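Local atomic coordinates of vacuolar protein sorting-associated protein 54 (Mus musculus, PDB entry 3N1E), a protein that is a subunit of the GARP tethering complex and probably acts in retrograde transport from endosomes to the trans-Golgi network. Residues Tyr43-Pro48 with Ser97-Ile102; Gln76-Phe81 with Lys127-Leu132; Ser87-Leu92 with Met136-Glu141. One frame throughout, in Å; residues are numbered along the deposited sequence.

Interaction 1. Residues Tyr43-Pro48 with Ser97-Ile102; sequences YEVKAP and SHLNVI
The backbone O of Y43 takes a hydrogen bond from the side-chain amide NE2 of Q95, and the methyl CD1 of L99 lies beside that same oxygen, with L99 CD1 3.6 Å from Y43 O. L99 carries most of this contact. Its two methyls part company: CD1 turns to the loop backbone and to V45, where it is 4.0 Å from V45 CG2, while CD2 takes the carboxylate end of E44. The E44 chain folds at CG (chi2 -61°), which swings its end round to L99, and L99 CD2 is 3.5 Å from E44 OE2 and almost as near OE1. V101 adds a looser touch, its CG2 4.3 Å from V45 CG2. L99 and V101 flank N100, whose positive phi (55°) closes helix 74-98 with a Schellman motif; within it N100 N reaches S97 O at 3.1 Å. The contact thus joins that C-cap to the loop between helices 17-40 and 52-68, at one end of the helical bundle formed by this C-terminal domain of Vps54. V45 also packs on L111 and V112 of helix 107-124, and the Y43 hydroxyl is hydrogen-bonded to D115 of the same helix.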
# COMPACT_ATOMS: atom_id res chain seq x y z
N TYR A 43 -11.52 1.08 13.15
CA TYR A 43 -10.33 0.66 13.90
C TYR A 43 -10.35 1.22 15.31
O TYR A 43 -10.59 2.41 15.49
CB TYR A 43 -9.10 1.17 13.15
CG TYR A 43 -7.76 0.97 13.80
CD1 TYR A 43 -7.33 -0.29 14.22
CD2 TYR A 43 -6.89 2.05 13.95
CE1 TYR A 43 -6.06 -0.45 14.80
CE2 TYR A 43 -5.62 1.89 14.53
CZ TYR A 43 -5.22 0.63 14.95
OH TYR A 43 -3.96 0.49 15.50
N GLU A 44 -10.12 0.36 16.29
CA GLU A 44 -9.95 0.85 17.66
C GLU A 44 -8.56 0.45 18.14
O GLU A 44 -8.06 -0.63 17.83
CB GLU A 44 -11.05 0.33 18.59
CG GLU A 44 -12.45 0.88 18.25
CD GLU A 44 -12.57 2.41 18.35
OE1 GLU A 44 -12.30 3.00 19.43
OE2 GLU A 44 -12.98 3.02 17.33
N VAL A 45 -7.93 1.36 18.88
CA VAL A 45 -6.56 1.13 19.31
C VAL A 45 -6.57 0.32 20.62
O VAL A 45 -6.97 0.83 21.66
CB VAL A 45 -5.82 2.46 19.45
CG1 VAL A 45 -4.33 2.23 19.89
CG2 VAL A 45 -5.85 3.19 18.11
N LYS A 46 -6.15 -0.94 20.53
CA LYS A 46 -6.02 -1.82 21.71
C LYS A 46 -5.12 -3.01 21.39
O LYS A 46 -4.90 -3.35 20.21
CB LYS A 46 -7.40 -2.30 22.15
CG LYS A 46 -8.10 -3.13 21.09
CD LYS A 46 -9.46 -3.60 21.57
CE LYS A 46 -9.94 -4.79 20.74
NZ LYS A 46 -10.71 -4.39 19.53
N ALA A 47 -4.62 -3.64 22.44
CA ALA A 47 -3.91 -4.90 22.32
C ALA A 47 -4.92 -6.03 22.14
O ALA A 47 -6.05 -5.91 22.60
CB ALA A 47 -3.05 -5.12 23.56
N PRO A 48 -4.50 -7.14 21.51
CA PRO A 48 -3.13 -7.42 21.07
C PRO A 48 -2.82 -6.89 19.67
O PRO A 48 -3.72 -6.52 18.94
CB PRO A 48 -3.09 -8.95 21.06
CG PRO A 48 -4.49 -9.32 20.62
CD PRO A 48 -5.40 -8.30 21.28
N SER A 97 -7.01 10.83 13.93
CA SER A 97 -7.48 12.17 14.26
C SER A 97 -8.84 12.09 14.92
O SER A 97 -9.10 12.78 15.92
CB SER A 97 -7.54 13.03 13.01
OG SER A 97 -6.22 13.42 12.65
N HIS A 98 -9.70 11.25 14.36
CA HIS A 98 -11.05 11.02 14.89
C HIS A 98 -10.99 10.51 16.33
O HIS A 98 -11.73 11.00 17.21
CB HIS A 98 -11.84 10.08 13.98
CG HIS A 98 -13.14 9.63 14.57
ND1 HIS A 98 -14.24 10.46 14.64
CD2 HIS A 98 -13.52 8.45 15.11
CE1 HIS A 98 -15.24 9.81 15.21
NE2 HIS A 98 -14.83 8.59 15.51
N LEU A 99 -10.07 9.58 16.60
CA LEU A 99 -9.90 8.98 17.91
C LEU A 99 -9.07 9.84 18.86
O LEU A 99 -8.92 9.47 20.03
CB LEU A 99 -9.24 7.60 17.77
CG LEU A 99 -9.92 6.45 17.03
CD1 LEU A 99 -8.95 5.29 16.83
CD2 LEU A 99 -11.19 5.97 17.72
N ASN A 100 -8.55 10.98 18.39
CA ASN A 100 -7.68 11.86 19.18
C ASN A 100 -6.46 11.15 19.77
O ASN A 100 -6.06 11.35 20.94
CB ASN A 100 -8.46 12.57 20.30
CG ASN A 100 -9.42 13.60 19.77
OD1 ASN A 100 -10.61 13.53 20.02
ND2 ASN A 100 -8.90 14.57 19.04
N VAL A 101 -5.85 10.32 18.93
CA VAL A 101 -4.60 9.65 19.30
C VAL A 101 -3.49 10.54 18.81
O VAL A 101 -3.45 10.92 17.62
CB VAL A 101 -4.47 8.25 18.64
CG1 VAL A 101 -3.12 7.56 19.05
CG2 VAL A 101 -5.62 7.38 19.03
N ILE A 102 -2.57 10.85 19.71
CA ILE A 102 -1.48 11.73 19.34
C ILE A 102 -0.11 11.08 19.59
O ILE A 102 0.01 10.10 20.34
CB ILE A 102 -1.59 13.10 20.05
CG1 ILE A 102 -1.37 12.95 21.56
CG2 ILE A 102 -2.95 13.77 19.72
CD1 ILE A 102 -0.82 14.23 22.20

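Interaction 2. Residues Gln76-Phe81 with Lys127-Leu132; sequences QTQMLF and KGLKDL
Q78 keeps CG anti to its own carbonyl carbon and then runs on extended (chi2 168°), which carries the amide across to the backbone of G128; L129, with its CG likewise anti to the carbonyl carbon, sends both methyls back toward the helix. The polar result is one well-formed bond: Q78 NE2 donates to G128 O at 2.9 Å, nearly straight with an N-H...O angle of 169°. The acceptor lies close to the plane of the Q78 amide and the donor in the plane of the carbonyl, a geometry that favours this turn of the amide, with NE2 toward the loop. G128 itself has a positive phi, and just after it L129 to L132 form a type I beta turn, L132 N bonding to L129 O at 3.2 Å. The turn brings two leucines onto the helix. L129 CD1 sits over one face of F81 in a CH-pi contact, 3.8 Å from the ring centroid and 18° off the normal, shifted toward CG. L129 CD2 rests 4.0 Å from Q78 CA. L132 straddles the two helix residues, with CD1 3.8 Å from Q78 CG and CD2 3.9 Å from F81 CB. Beyond the pair, F81 packs on M61 and M64 of helix 52-68, and both leucines lean on L123 of helix 107-124, so the loop that follows this last helix lies back over helix 74-98.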
# COMPACT_ATOMS: atom_id res chain seq x y z
N GLN A 76 6.79 -1.01 -11.73
CA GLN A 76 5.36 -0.72 -11.65
C GLN A 76 4.74 -1.32 -10.38
O GLN A 76 3.80 -0.75 -9.83
CB GLN A 76 4.62 -1.21 -12.90
CG GLN A 76 4.70 -0.25 -14.09
CD GLN A 76 6.08 -0.20 -14.79
OE1 GLN A 76 6.88 -1.13 -14.70
NE2 GLN A 76 6.34 0.89 -15.50
N THR A 77 5.27 -2.45 -9.94
CA THR A 77 4.76 -3.08 -8.70
C THR A 77 5.15 -2.21 -7.51
O THR A 77 4.36 -1.99 -6.58
CB THR A 77 5.35 -4.48 -8.51
OG1 THR A 77 4.83 -5.34 -9.53
CG2 THR A 77 5.00 -5.07 -7.13
N GLN A 78 6.38 -1.72 -7.52
CA GLN A 78 6.82 -0.75 -6.51
C GLN A 78 5.95 0.52 -6.51
O GLN A 78 5.47 0.99 -5.45
CB GLN A 78 8.30 -0.41 -6.78
CG GLN A 78 9.25 -1.53 -6.41
CD GLN A 78 10.66 -1.31 -6.94
OE1 GLN A 78 10.88 -0.47 -7.81
NE2 GLN A 78 11.60 -2.08 -6.46
N MET A 79 5.69 1.06 -7.70
CA MET A 79 4.84 2.27 -7.82
C MET A 79 3.42 2.01 -7.33
O MET A 79 2.82 2.89 -6.68
CB MET A 79 4.82 2.82 -9.26
CG MET A 79 6.15 3.26 -9.84
SD MET A 79 7.00 4.56 -8.94
CE MET A 79 8.13 3.62 -7.91
N LEU A 80 2.88 0.82 -7.63
CA LEU A 80 1.54 0.45 -7.19
C LEU A 80 1.49 0.45 -5.67
O LEU A 80 0.55 1.02 -5.08
CB LEU A 80 1.16 -0.93 -7.73
CG LEU A 80 -0.09 -1.57 -7.17
CD1 LEU A 80 -1.34 -0.77 -7.51
CD2 LEU A 80 -0.21 -3.03 -7.67
N PHE A 81 2.48 -0.17 -5.05
CA PHE A 81 2.50 -0.24 -3.59
C PHE A 81 2.71 1.10 -2.93
O PHE A 81 2.17 1.31 -1.84
CB PHE A 81 3.44 -1.34 -3.06
CG PHE A 81 2.76 -2.67 -2.98
CD1 PHE A 81 2.14 -3.09 -1.79
CD2 PHE A 81 2.67 -3.48 -4.10
CE1 PHE A 81 1.46 -4.33 -1.73
CE2 PHE A 81 2.00 -4.70 -4.06
CZ PHE A 81 1.40 -5.13 -2.86
N LYS A 127 8.46 -9.51 -2.04
CA LYS A 127 9.52 -9.43 -3.07
C LYS A 127 9.47 -8.13 -3.83
O LYS A 127 8.41 -7.76 -4.37
CB LYS A 127 9.39 -10.57 -4.08
CG LYS A 127 9.73 -11.92 -3.54
CD LYS A 127 9.72 -12.92 -4.71
CE LYS A 127 8.95 -14.19 -4.36
NZ LYS A 127 9.14 -15.23 -5.42
N GLY A 128 10.61 -7.46 -3.90
CA GLY A 128 10.76 -6.18 -4.61
C GLY A 128 10.46 -4.92 -3.81
O GLY A 128 10.71 -3.81 -4.29
N LEU A 129 9.95 -5.07 -2.58
CA LEU A 129 9.48 -3.90 -1.83
C LEU A 129 10.37 -3.47 -0.65
O LEU A 129 10.01 -2.57 0.11
CB LEU A 129 8.04 -4.11 -1.34
CG LEU A 129 6.99 -4.51 -2.40
CD1 LEU A 129 5.63 -4.48 -1.74
CD2 LEU A 129 7.02 -3.59 -3.63
N LYS A 130 11.52 -4.11 -0.50
CA LYS A 130 12.31 -3.91 0.72
C LYS A 130 12.71 -2.44 0.97
O LYS A 130 12.70 -1.96 2.14
CB LYS A 130 13.52 -4.84 0.69
CG LYS A 130 14.59 -4.55 1.75
CD LYS A 130 15.71 -5.60 1.64
CE LYS A 130 16.03 -5.96 0.18
NZ LYS A 130 16.79 -4.89 -0.54
N ASP A 131 13.06 -1.73 -0.10
CA ASP A 131 13.56 -0.36 0.05
C ASP A 131 12.54 0.73 -0.29
O ASP A 131 12.91 1.88 -0.48
CB ASP A 131 14.86 -0.16 -0.73
CG ASP A 131 15.96 -1.07 -0.28
OD1 ASP A 131 16.20 -1.18 0.94
OD2 ASP A 131 16.60 -1.70 -1.15
N LEU A 132 11.25 0.38 -0.34
CA LEU A 132 10.23 1.41 -0.45
C LEU A 132 10.29 2.40 0.70
O LEU A 132 10.44 2.02 1.87
CB LEU A 132 8.84 0.79 -0.51
CG LEU A 132 8.16 0.72 -1.88
CD1 LEU A 132 8.94 -0.12 -2.85
CD2 LEU A 132 6.72 0.21 -1.71

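Interaction 3. Residues Ser87-Leu92 with Met136-Glu141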
# COMPACT_ATOMS: atom_id res chain seq x y z
N SER A 87 -2.82 5.65 0.18
CA SER A 87 -4.21 5.49 0.57
C SER A 87 -4.36 4.99 2.01
O SER A 87 -5.17 5.51 2.76
CB SER A 87 -4.92 4.51 -0.39
OG SER A 87 -6.22 4.19 0.09
N TYR A 88 -3.58 3.96 2.36
CA TYR A 88 -3.58 3.46 3.71
C TYR A 88 -3.30 4.59 4.74
O TYR A 88 -4.02 4.74 5.72
CB TYR A 88 -2.55 2.33 3.82
CG TYR A 88 -2.24 1.92 5.23
CD1 TYR A 88 -1.10 2.39 5.87
CD2 TYR A 88 -3.09 1.07 5.93
CE1 TYR A 88 -0.80 2.00 7.19
CE2 TYR A 88 -2.80 0.67 7.23
CZ TYR A 88 -1.68 1.15 7.84
OH TYR A 88 -1.39 0.75 9.13
N LYS A 89 -2.26 5.37 4.48
CA LYS A 89 -1.86 6.44 5.39
C LYS A 89 -2.97 7.48 5.50
O LYS A 89 -3.21 7.98 6.59
CB LYS A 89 -0.57 7.12 4.95
CG LYS A 89 0.65 6.21 5.15
CD LYS A 89 1.97 6.95 4.91
CE LYS A 89 2.09 7.43 3.50
NZ LYS A 89 3.36 8.24 3.40
N LEU A 90 -3.64 7.79 4.39
CA LEU A 90 -4.69 8.82 4.45
C LEU A 90 -5.82 8.36 5.37
O LEU A 90 -6.31 9.13 6.22
CB LEU A 90 -5.19 9.18 3.02
CG LEU A 90 -6.36 10.16 2.88
CD1 LEU A 90 -6.21 10.97 1.57
CD2 LEU A 90 -7.68 9.41 2.93
N HIS A 91 -6.24 7.10 5.20
CA HIS A 91 -7.34 6.57 6.00
C HIS A 91 -6.95 6.36 7.46
O HIS A 91 -7.76 6.59 8.36
CB HIS A 91 -7.91 5.31 5.36
CG HIS A 91 -8.61 5.60 4.07
ND1 HIS A 91 -9.80 6.29 4.01
CD2 HIS A 91 -8.27 5.30 2.79
CE1 HIS A 91 -10.16 6.42 2.75
NE2 HIS A 91 -9.26 5.82 1.99
N LEU A 92 -5.69 5.95 7.68
CA LEU A 92 -5.21 5.75 9.06
C LEU A 92 -5.11 7.12 9.75
O LEU A 92 -5.55 7.26 10.89
CB LEU A 92 -3.86 5.01 9.09
CG LEU A 92 -3.24 4.83 10.49
CD1 LEU A 92 -4.18 4.13 11.50
CD2 LEU A 92 -1.99 3.98 10.33
N MET A 136 6.13 6.65 7.03
CA MET A 136 5.00 6.39 7.90
C MET A 136 4.77 7.50 8.93
O MET A 136 3.66 7.65 9.44
CB MET A 136 5.15 5.04 8.56
CG MET A 136 4.02 4.14 8.23
SD MET A 136 3.76 3.72 6.46
CE MET A 136 2.07 3.27 6.74
N ALA A 137 5.83 8.26 9.23
CA ALA A 137 5.72 9.40 10.19
C ALA A 137 4.66 10.43 9.78
O ALA A 137 4.14 11.15 10.63
CB ALA A 137 7.08 10.07 10.37
N GLU A 138 4.33 10.49 8.49
CA GLU A 138 3.25 11.32 7.95
C GLU A 138 1.90 11.14 8.66
O GLU A 138 1.09 12.07 8.72
CB GLU A 138 3.13 11.08 6.44
CG GLU A 138 1.88 11.64 5.77
CD GLU A 138 1.98 11.67 4.25
OE1 GLU A 138 2.68 10.81 3.67
OE2 GLU A 138 1.35 12.57 3.65
N ILE A 139 1.63 9.96 9.20
CA ILE A 139 0.32 9.71 9.83
C ILE A 139 0.06 10.54 11.09
O ILE A 139 -1.09 10.61 11.54
CB ILE A 139 0.10 8.21 10.18
CG1 ILE A 139 1.01 7.77 11.35
CG2 ILE A 139 0.25 7.35 8.90
CD1 ILE A 139 0.83 6.28 11.73
N TRP A 140 1.11 11.14 11.63
CA TRP A 140 1.00 11.99 12.84
C TRP A 140 0.95 13.49 12.53
O TRP A 140 0.85 14.30 13.46
CB TRP A 140 2.12 11.68 13.84
CG TRP A 140 2.17 10.24 14.25
CD1 TRP A 140 3.10 9.32 13.89
CD2 TRP A 140 1.20 9.54 15.05
NE1 TRP A 140 2.80 8.09 14.42
CE2 TRP A 140 1.63 8.19 15.13
CE3 TRP A 140 0.01 9.92 15.70
CZ2 TRP A 140 0.93 7.23 15.85
CZ3 TRP A 140 -0.68 8.97 16.43
CH2 TRP A 140 -0.23 7.63 16.48
N GLU A 141 1.01 13.85 11.25
CA GLU A 141 0.95 15.26 10.82
C GLU A 141 -0.40 15.89 11.14
O GLU A 141 -1.36 15.68 10.40
CB GLU A 141 1.19 15.41 9.32
CG GLU A 141 2.29 14.58 8.76
CD GLU A 141 3.62 15.26 8.75
OE1 GLU A 141 4.08 15.73 9.82
OE2 GLU A 141 4.22 15.29 7.66
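K89 NZ and E138 OE1 form a short salt bridge of 2.7 Å, the lysine coming to the anti side of the carboxylate and 23° out of its plane. The same ammonium group is hydrogen-bonded to the backbone oxygens of L134 and N135, just ahead of the 3-10 segment, so three acceptors grip it, and their negative character would be expected to favour the charged lysine. K89 gets there by bending near its end (chi3 -63°), whereas E138 stays extended and meets it at about a right angle. Further in, the aliphatic part of the lysine does the packing: K89 CG is 3.9 Å from I139 CG2. The other branch of I139, CG1-CD1, reaches L92 one turn on from Y88, with CD1 3.9 Å from L92 CD2. M136 crosses K89 at a slant, its sulfur near K89 CD; it has two conformers and its methyl is modelled too close to the Y88 ring edge, so both details are doubtful. The short 3-10 helix 136-140 near the end of this chain is thereby laid against helix 74-98. Y88 stacks on Y119 of helix 107-124, while I139 also meets L96 farther along helix 74-98.

Overall arrangement
All three contacts use helix 74-98, the longest helix of this all-helical domain. Interaction 2, near its start, is buried and mixes one amide-to-carbonyl bond with leucine-aromatic packing. Interaction 3, midway along, keeps an apolar inner side but has a charged outer one. Interaction 1, at the helix end and about 20 Å from the chain centre, is partly buried and the smallest, chiefly leucine and valine methyls at the helix end set against a loop, its carbonyl and a glutamate carboxylate. The tail after helix 107-124 supplies the partner in interactions 2 and 3, whose centres are about 18 Å apart. Interactions 1 and 3 meet directly: V101 O lies 3.6 Å from W140 CZ3, and Y43 packs on L92.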